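Local coordinates for 2-hydroxyethylphosphonate dioxygenase (Streptomyces viridochromogenes, PDB 4YAR), which uses a non-heme iron(II) centre and O2 to convert 2-hydroxyethylphosphonate to hydroxymethylphosphonate and formate, a step in bialaphos biosynthesis, at residues V136-G141 with P191-S196; D349-A354 with F391-W396. The protein carries 1 engineered substitution. All coordinates share one frame; numbering follows the deposited sequence.

Contact 1: residues V136-G141 with P191-S196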
loop_
_atom_site.group_PDB
_atom_site.type_symbol
_atom_site.label_atom_id
_atom_site.label_comp_id
_atom_site.label_asym_id
_atom_site.label_seq_id
_atom_site.Cartn_x
_atom_site.Cartn_y
_atom_site.Cartn_z
ATOM N N VAL A 136 -6.824 8.557 11.531
ATOM C CA VAL A 136 -6.447 8.933 12.908
ATOM C C VAL A 136 -6.931 10.343 13.213
ATOM O O VAL A 136 -6.783 11.259 12.407
ATOM C CB VAL A 136 -4.944 8.748 13.160
ATOM C CG1 VAL A 136 -4.090 9.564 12.232
ATOM C CG2 VAL A 136 -4.582 8.944 14.635
ATOM N N ASN A 137 -7.459 10.497 14.416
ATOM C CA ASN A 137 -7.879 11.804 14.909
ATOM C C ASN A 137 -6.680 12.569 15.467
ATOM O O ASN A 137 -6.016 12.164 16.427
ATOM C CB ASN A 137 -8.991 11.706 15.936
ATOM C CG ASN A 137 -9.609 13.080 16.307
ATOM O OD1 ASN A 137 -9.209 14.177 15.815
ATOM N ND2 ASN A 137 -10.645 13.027 17.145
ATOM N N LEU A 138 -6.370 13.691 14.873
ATOM C CA LEU A 138 -5.284 14.557 15.387
ATOM C C LEU A 138 -5.748 15.467 16.566
ATOM O O LEU A 138 -4.943 16.087 17.304
ATOM C CB LEU A 138 -4.795 15.494 14.260
ATOM C CG LEU A 138 -4.056 14.909 13.052
ATOM C CD1 LEU A 138 -3.575 15.880 11.961
ATOM C CD2 LEU A 138 -2.966 13.958 13.524
ATOM N N GLY A 139 -7.018 15.546 16.769
ATOM C CA GLY A 139 -7.579 16.499 17.733
ATOM C C GLY A 139 -7.652 17.971 17.304
ATOM O O GLY A 139 -7.390 18.289 16.189
ATOM N N PRO A 140 -7.898 18.887 18.247
ATOM C CA PRO A 140 -8.006 18.595 19.666
ATOM C C PRO A 140 -9.354 18.021 20.096
ATOM O O PRO A 140 -9.460 17.572 21.258
ATOM C CB PRO A 140 -7.863 19.975 20.332
ATOM C CG PRO A 140 -8.336 20.939 19.273
ATOM C CD PRO A 140 -7.857 20.337 17.974
ATOM N N GLY A 141 -10.336 18.047 19.212
ATOM C CA GLY A 141 -11.716 17.646 19.543
ATOM C C GLY A 141 -12.085 16.234 19.076
ATOM O O GLY A 141 -11.505 15.725 18.093
ATOM N N PRO A 191 -12.811 22.194 17.811
ATOM C CA PRO A 191 -12.420 21.825 16.502
ATOM C C PRO A 191 -11.562 20.527 16.449
ATOM O O PRO A 191 -11.105 20.030 17.475
ATOM C CB PRO A 191 -11.712 23.066 15.980
ATOM C CG PRO A 191 -11.038 23.595 17.223
ATOM C CD PRO A 191 -12.057 23.358 18.301
ATOM N N ALA A 192 -11.484 19.958 15.258
ATOM C CA ALA A 192 -10.646 18.729 14.990
ATOM C C ALA A 192 -10.167 18.588 13.577
ATOM O O ALA A 192 -10.811 19.077 12.581
ATOM C CB ALA A 192 -11.397 17.466 15.375
ATOM N N ARG A 193 -9.003 17.912 13.484
ATOM C CA ARG A 193 -8.438 17.459 12.210
ATOM C C ARG A 193 -8.165 15.990 12.224
ATOM O O ARG A 193 -7.966 15.424 13.289
ATOM C CB ARG A 193 -7.116 18.192 11.890
ATOM C CG ARG A 193 -7.250 19.710 11.839
ATOM C CD ARG A 193 -5.968 20.302 11.279
ATOM N NE ARG A 193 -4.854 19.998 12.196
ATOM C CZ ARG A 193 -3.588 20.195 11.886
ATOM N NH1 ARG A 193 -3.257 20.780 10.736
ATOM N NH2 ARG A 193 -2.665 19.907 12.773
ATOM N N ILE A 194 -8.221 15.369 11.045
ATOM C CA ILE A 194 -7.832 13.944 10.884
ATOM C C ILE A 194 -6.753 13.794 9.823
ATOM O O ILE A 194 -6.592 14.672 8.952
ATOM C CB ILE A 194 -9.000 12.980 10.552
ATOM C CG1 ILE A 194 -9.504 13.247 9.149
ATOM C CG2 ILE A 194 -10.143 13.054 11.559
ATOM C CD1 ILE A 194 -10.657 12.430 8.731
ATOM N N VAL A 195 -5.962 12.718 9.908
ATOM C CA VAL A 195 -5.249 12.239 8.725
ATOM C C VAL A 195 -5.932 11.037 8.189
ATOM O O VAL A 195 -6.263 10.117 8.984
ATOM C CB VAL A 195 -3.796 11.780 8.968
ATOM C CG1 VAL A 195 -3.201 11.189 7.681
ATOM C CG2 VAL A 195 -2.958 12.819 9.599
ATOM N N SER A 196 -6.139 11.010 6.870
ATOM C CA SER A 196 -6.646 9.840 6.192
ATOM C C SER A 196 -5.534 9.389 5.264
ATOM O O SER A 196 -5.137 10.133 4.352
ATOM C CB SER A 196 -7.926 10.103 5.437
ATOM O OG SER A 196 -8.394 8.916 4.781
#

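Contact 2: residues D349-A354 with F391-W396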
loop_
_atom_site.group_PDB
_atom_site.type_symbol
_atom_site.label_atom_id
_atom_site.label_comp_id
_atom_site.label_asym_id
_atom_site.label_seq_id
_atom_site.Cartn_x
_atom_site.Cartn_y
_atom_site.Cartn_z
ATOM N N ASP A 349 19.008 4.307 12.875
ATOM C CA ASP A 349 18.773 4.401 11.457
ATOM C C ASP A 349 17.455 3.665 11.215
ATOM O O ASP A 349 17.198 2.611 11.830
ATOM C CB ASP A 349 19.943 3.860 10.607
ATOM C CG ASP A 349 21.006 4.952 10.321
ATOM O OD1 ASP A 349 21.071 5.910 11.092
ATOM O OD2 ASP A 349 21.737 4.958 9.273
ATOM N N LEU A 350 16.589 4.305 10.432
ATOM C CA LEU A 350 15.403 3.681 9.882
ATOM C C LEU A 350 15.642 3.281 8.430
ATOM O O LEU A 350 16.157 4.071 7.598
ATOM C CB LEU A 350 14.212 4.640 10.005
ATOM C CG LEU A 350 13.988 5.156 11.410
ATOM C CD1 LEU A 350 13.051 6.346 11.397
ATOM C CD2 LEU A 350 13.466 4.105 12.371
ATOM N N ILE A 351 15.269 2.056 8.119
ATOM C CA ILE A 351 15.384 1.464 6.777
ATOM C C ILE A 351 14.064 0.632 6.769
ATOM O O ILE A 351 13.806 -0.190 7.637
ATOM C CB ILE A 351 16.675 0.646 6.484
ATOM C CG1 ILE A 351 17.957 1.301 7.068
ATOM C CG2 ILE A 351 16.942 0.572 4.980
ATOM C CD1 ILE A 351 19.299 0.586 6.767
ATOM N N ASP A 352 13.156 0.944 5.862
ATOM C CA ASP A 352 11.935 0.191 5.782
ATOM C C ASP A 352 11.884 -0.536 4.442
ATOM O O ASP A 352 12.400 -0.056 3.484
ATOM C CB ASP A 352 10.702 1.130 5.803
ATOM C CG ASP A 352 10.203 1.445 7.202
ATOM O OD1 ASP A 352 10.903 2.238 7.824
ATOM O OD2 ASP A 352 9.020 1.068 7.576
ATOM N N HIS A 353 11.160 -1.636 4.373
ATOM C CA HIS A 353 11.096 -2.390 3.085
ATOM C C HIS A 353 10.101 -1.903 1.999
ATOM O O HIS A 353 9.900 -2.570 0.963
ATOM C CB HIS A 353 10.930 -3.851 3.367
ATOM C CG HIS A 353 9.585 -4.229 3.883
ATOM N ND1 HIS A 353 8.484 -4.307 3.059
ATOM C CD2 HIS A 353 9.179 -4.655 5.109
ATOM C CE1 HIS A 353 7.451 -4.719 3.762
ATOM N NE2 HIS A 353 7.850 -4.987 4.985
ATOM N N ALA A 354 9.441 -0.781 2.284
ATOM C CA ALA A 354 8.627 -0.092 1.344
ATOM C C ALA A 354 8.557 1.418 1.735
ATOM O O ALA A 354 9.337 1.879 2.512
ATOM C CB ALA A 354 7.247 -0.751 1.300
ATOM N N PHE A 391 13.671 1.193 1.201
ATOM C CA PHE A 391 15.066 0.976 1.556
ATOM C C PHE A 391 15.932 2.235 1.637
ATOM O O PHE A 391 17.161 2.135 1.572
ATOM C CB PHE A 391 15.657 -0.112 0.668
ATOM C CG PHE A 391 15.087 -1.458 0.963
ATOM C CD1 PHE A 391 15.451 -2.129 2.108
ATOM C CD2 PHE A 391 14.115 -2.036 0.145
ATOM C CE1 PHE A 391 14.937 -3.355 2.411
ATOM C CE2 PHE A 391 13.567 -3.244 0.458
ATOM C CZ PHE A 391 13.989 -3.942 1.582
ATOM N N VAL A 392 15.308 3.441 1.756
ATOM C CA VAL A 392 16.066 4.649 1.944
ATOM C C VAL A 392 16.408 4.765 3.423
ATOM O O VAL A 392 15.550 4.894 4.247
ATOM C CB VAL A 392 15.275 5.870 1.459
ATOM C CG1 VAL A 392 15.914 7.163 1.879
ATOM C CG2 VAL A 392 15.007 5.723 0.000
ATOM N N ARG A 393 17.707 4.844 3.716
ATOM C CA ARG A 393 18.159 4.879 5.104
ATOM C C ARG A 393 18.061 6.347 5.566
ATOM O O ARG A 393 18.422 7.265 4.874
ATOM C CB ARG A 393 19.583 4.290 5.239
ATOM C CG ARG A 393 20.262 4.336 6.603
ATOM C CD ARG A 393 21.787 4.323 6.395
ATOM N NE ARG A 393 22.297 2.965 6.250
ATOM C CZ ARG A 393 23.451 2.631 5.646
ATOM N NH1 ARG A 393 24.256 3.555 5.087
ATOM N NH2 ARG A 393 23.814 1.346 5.577
ATOM N N HIS A 394 17.465 6.505 6.700
ATOM C CA HIS A 394 17.136 7.851 7.246
ATOM C C HIS A 394 16.999 7.787 8.752
ATOM O O HIS A 394 17.023 6.716 9.407
ATOM C CB HIS A 394 15.837 8.420 6.571
ATOM C CG HIS A 394 14.600 7.623 6.859
ATOM N ND1 HIS A 394 14.342 6.389 6.302
ATOM C CD2 HIS A 394 13.551 7.893 7.674
ATOM C CE1 HIS A 394 13.178 5.944 6.728
ATOM N NE2 HIS A 394 12.682 6.837 7.573
ATOM N N ARG A 395 16.942 8.969 9.351
ATOM C CA ARG A 395 16.804 9.073 10.784
ATOM C C ARG A 395 16.227 10.468 11.097
ATOM O O ARG A 395 16.268 11.368 10.284
ATOM C CB ARG A 395 18.168 8.887 11.464
ATOM C CG ARG A 395 19.135 9.940 11.027
ATOM C CD ARG A 395 20.542 9.531 11.401
ATOM N NE ARG A 395 21.045 8.518 10.479
ATOM C CZ ARG A 395 21.465 8.740 9.246
ATOM N NH1 ARG A 395 21.532 9.952 8.778
ATOM N NH2 ARG A 395 21.872 7.713 8.483
ATOM N N TRP A 396 15.628 10.567 12.261
ATOM C CA TRP A 396 15.098 11.855 12.800
ATOM C C TRP A 396 15.945 12.279 14.030
ATOM O O TRP A 396 16.264 11.420 14.875
ATOM C CB TRP A 396 13.666 11.729 13.212
ATOM C CG TRP A 396 12.685 11.531 12.128
ATOM C CD1 TRP A 396 12.237 10.339 11.679
ATOM C CD2 TRP A 396 11.981 12.541 11.375
ATOM N NE1 TRP A 396 11.316 10.535 10.655
ATOM C CE2 TRP A 396 11.145 11.872 10.450
ATOM C CE3 TRP A 396 11.992 13.938 11.357
ATOM C CZ2 TRP A 396 10.340 12.559 9.554
ATOM C CZ3 TRP A 396 11.215 14.605 10.463
ATOM C CH2 TRP A 396 10.355 13.925 9.593
HETATM O O HOH W 1 13.253 3.438 4.609
#

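Contact 1: residues V136-G141 with P191-S196
Val136 and Val195 face each other as an antiparallel hydrogen-bonded pair, Val136 N giving to Val195 O at 3.0 Å and Val195 N to Val136 O at the same length. Their side chains lie alongside one another and point the same way, with Val136 CG1 4.0 Å from Val195 CB. The Leu138 side chain runs obliquely over Val195, Leu138 CD1 lying 3.9 Å from Val195 CG2. This hydrophobic end is the tight one: Phe405 of strand 400-407 packs on both valines, and Leu403 on Leu138. On the other face of the sheet Asn137 and Ile194 form a non-hydrogen-bonded pair, next to Ile143.

Toward Gly141 the ladder frays. Leu138 N still donates to Arg193 O at 2.8 Å, but Arg193 N reaches Gly139 O only at 3.2 Å, from well above the carbonyl plane, and the bond from Gly141 N to Pro191 O is weak. Pro140, entered through a cis peptide, and Pro191 are solvent-exposed; Pro140 CG lies 4.3 Å from Pro191 CG. Leu138 CD1 sits over one face of the Arg193 guanidinium, whose NH2 is salt-bridged to Asp383.

The turn is tied from within by Asn137. With CG anti to the backbone N (chi1 -171°), its amide runs along its own strand: Asn137 OD1 accepts from Gly139 N at 2.8 Å, the donor standing above the carbonyl plane, an Asx turn, while ND2 gives a bond to Gly141 O that lies in the amide plane and a second to Leu159 O.

Backbone bonds under apolar cover thus hold the Val136/Val195 end, near Ser196 of the substrate site shared between dimer partners; at the turn, where cross-strand bonds are long or weak, the buried Asn137 amide ties Gly139 and Gly141 instead.

Contact 2: residues D349-A354 with F391-W396
Asp349 and Arg395 meet in a side-on salt bridge, one nitrogen to each carboxylate oxygen. From Asp349 CB, which rests 4.0 Å from Arg393 CG, the side chain leads to a CG at the edge of the Arg395 guanidinium, near its plane. Asp349 OD1 takes Arg395 NE at 2.7 Å and Asp349 OD2 takes Arg395 NH2 at 2.9 Å; both bonds are nearly straight and lie in the guanidinium plane, yet leave the carboxylate plane by about 35°, the two groups being turned 39° apart. OD2 also touches Arg393 CD and makes a long salt bridge to Arg393 NE. Arg395 is also salt-bridged to Glu368 through NH1 and to Asp370 through NH2.

Leu350 and His394 pair through two backbone bonds. His394 CG lies between its backbone N and carbonyl carbon (chi1 64°), which brings the ring back over Leu350: Leu350 CB meets one face of the His394 ring, 3.8 Å from its centroid, a CH-pi contact. ND1 gives to Val392 O, and NE2 is bonded to the Tyr358 hydroxyl. A water bridges Asp352 N and Val392 O, and Phe391 N donates to Asp352 O. The exposed Phe391 ring receives His353 CA over one face.

Outside, the contact is a network of charges; inside, backbone bonds join Leu350 to His394, whose ring, fixed by Val392 and Tyr358, offers Leu350 CB a face to pack on.

Contact 1 is mostly buried and joins two neighbouring interior strands, 133-140 and 192-198, of the six-stranded sheet; contact 2 is half exposed and sets a loop against the start of strand 394-397 in a small three-stranded sheet. Their centres lie 27 Å apart and they do not touch, yet strand 400-407 meets both, with apolar side chains on contact 1 and with Lys404, paired with Asp352, on contact 2. Contact 1, which includes Ser196 of the substrate site, relies on backbone pairing, aliphatic packing and one amide. Contact 2, away from the annotated sites, has a single bridge supplemented by charged side chains, rings and water.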